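Local atomic coordinates of FAD:protein FMN transferase (Vibrio cholerae, PDB entry 6NXI), a protein that probably transfers the FMN moiety of FAD to a threonine hydroxyl of a target flavoprotein, using magnesium or manganese. Residues D31-T34 with L35-I39. Sequence-based numbering, arbitrary orientation.
Sequences DSKT and LQTEI
Asp31 and Leu35 are joined by the first backbone bond of helix 32-50, with Asp31 as its N-cap. Leu35 N lies 3.2 Å from Asp31 O. The Asp31 carboxylate reaches forward to the first turn and takes two bonds from Thr34. Thr34 N gives its N-H to OD1 of Asp31 from above the carboxylate plane, 57° out of it, over 3.1 Å. This is the capping bond. The hydroxyl OG1 of Thr34 donates to OD2 of Asp31 on its syn side, at 2.6 Å. Thr34 OG1 stands beside its own backbone N (chi1 -63°), which brings both donors to the same carboxylate. Two bonds to two different oxygens should fix the rotation of the group. The negative charge also sits at the N-terminal end of the helix, where it would probably be stabilised by the helix dipole.

The following i to i+4 bonds continue the helix. Gln36 N reaches Ser32 O at 2.8 Å, and Thr37 N reaches Lys33 O at 3.0 Å. The bond from Glu38 N to Thr34 O is weak.

The helix has two different sides. Leu35 CG lies 3.6 Å from Asp31 O, beyond the oxygen, and the Leu35 side chain packs on Tyr23 and on Tyr168 of helix 157-171. Ile39 follows one turn later on Leu10 and Val165. This side packs the start of the helix on strands 7-14 and 17-24 of the large antiparallel sheet and on helix 157-171. Gln36 NE2 is hydrogen-bonded to Tyr19 OH, and Glu38 forms a salt bridge with Arg41. Lys33 and Thr37 lie on the exposed side. There one water accepts from Lys33 NZ at 3.3 Å and donates to Thr37 OG1 at 2.9 Å.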
loop_
_atom_site.group_PDB
_atom_site.type_symbol
_atom_site.label_atom_id
_atom_site.label_comp_id
_atom_site.label_asym_id
_atom_site.label_seq_id
_atom_site.Cartn_x
_atom_site.Cartn_y
_atom_site.Cartn_z
ATOM N N ASP A 31 -15.802 -22.772 -11.256
ATOM C CA ASP A 31 -16.996 -21.936 -11.011
ATOM C C ASP A 31 -16.610 -20.815 -10.033
ATOM O O ASP A 31 -15.661 -20.982 -9.225
ATOM C CB ASP A 31 -18.131 -22.789 -10.457
ATOM C CG ASP A 31 -17.709 -23.472 -9.165
ATOM O OD1 ASP A 31 -18.224 -23.079 -8.120
ATOM O OD2 ASP A 31 -16.834 -24.392 -9.219
ATOM N N SER A 32 -17.390 -19.743 -10.035
ATOM C CA SER A 32 -17.141 -18.517 -9.219
ATOM C C SER A 32 -17.156 -18.853 -7.723
ATOM O O SER A 32 -16.345 -18.277 -6.963
ATOM C CB SER A 32 -18.142 -17.455 -9.558
ATOM O OG SER A 32 -19.457 -17.877 -9.246
ATOM N N LYS A 33 -18.001 -19.793 -7.279
ATOM C CA LYS A 33 -18.058 -20.127 -5.842
ATOM C C LYS A 33 -16.725 -20.726 -5.421
ATOM O O LYS A 33 -16.244 -20.383 -4.362
ATOM C CB LYS A 33 -19.166 -21.126 -5.497
ATOM C CG LYS A 33 -19.483 -21.167 -4.006
ATOM C CD LYS A 33 -20.782 -21.898 -3.671
ATOM C CE LYS A 33 -20.614 -23.376 -3.397
ATOM N NZ LYS A 33 -19.904 -23.644 -2.117
ATOM N N THR A 34 -16.210 -21.673 -6.187
ATOM C CA THR A 34 -14.915 -22.332 -5.892
ATOM C C THR A 34 -13.827 -21.253 -5.777
ATOM O O THR A 34 -13.034 -21.270 -4.835
ATOM C CB THR A 34 -14.544 -23.338 -6.980
ATOM O OG1 THR A 34 -15.560 -24.345 -6.956
ATOM C CG2 THR A 34 -13.175 -23.957 -6.772
ATOM N N LEU A 35 -13.783 -20.357 -6.756
ATOM C CA LEU A 35 -12.746 -19.301 -6.778
ATOM C C LEU A 35 -12.906 -18.400 -5.567
ATOM O O LEU A 35 -11.871 -18.032 -4.964
ATOM C CB LEU A 35 -12.868 -18.479 -8.065
ATOM C CG LEU A 35 -12.561 -19.236 -9.350
ATOM C CD1 LEU A 35 -12.986 -18.396 -10.553
ATOM C CD2 LEU A 35 -11.094 -19.597 -9.445
ATOM N N GLN A 36 -14.116 -17.937 -5.249
ATOM C CA GLN A 36 -14.270 -16.972 -4.141
ATOM C C GLN A 36 -13.890 -17.623 -2.819
ATOM O O GLN A 36 -13.331 -16.978 -1.940
ATOM C CB GLN A 36 -15.696 -16.448 -4.032
ATOM C CG GLN A 36 -15.822 -15.278 -3.064
ATOM C CD GLN A 36 -17.003 -14.393 -3.392
ATOM O OE1 GLN A 36 -18.014 -14.867 -3.892
ATOM N NE2 GLN A 36 -16.910 -13.121 -3.050
ATOM N N THR A 37 -14.203 -18.905 -2.698
ATOM C CA THR A 37 -13.883 -19.631 -1.451
ATOM C C THR A 37 -12.366 -19.607 -1.219
ATOM O O THR A 37 -11.924 -19.354 -0.080
ATOM C CB THR A 37 -14.453 -21.053 -1.504
ATOM O OG1 THR A 37 -15.886 -21.037 -1.511
ATOM C CG2 THR A 37 -13.993 -21.825 -0.289
ATOM N N GLU A 38 -11.568 -19.845 -2.242
ATOM C CA GLU A 38 -10.100 -19.864 -2.069
ATOM C C GLU A 38 -9.588 -18.435 -1.917
ATOM O O GLU A 38 -8.686 -18.198 -1.139
ATOM C CB GLU A 38 -9.431 -20.583 -3.223
ATOM C CG GLU A 38 -7.939 -20.714 -3.020
ATOM C CD GLU A 38 -7.453 -21.412 -1.768
ATOM O OE1 GLU A 38 -8.253 -22.034 -1.009
ATOM O OE2 GLU A 38 -6.250 -21.336 -1.538
ATOM N N ILE A 39 -10.163 -17.498 -2.665
ATOM C CA ILE A 39 -9.740 -16.084 -2.532
ATOM C C ILE A 39 -9.967 -15.642 -1.091
ATOM O O ILE A 39 -9.089 -15.016 -0.501
ATOM C CB ILE A 39 -10.511 -15.204 -3.531
ATOM C CG1 ILE A 39 -9.994 -15.496 -4.938
ATOM C CG2 ILE A 39 -10.386 -13.737 -3.128
ATOM C CD1 ILE A 39 -10.931 -14.984 -6.010
HETATM O O HOH W 1 -16.668 -23.700 -2.421
#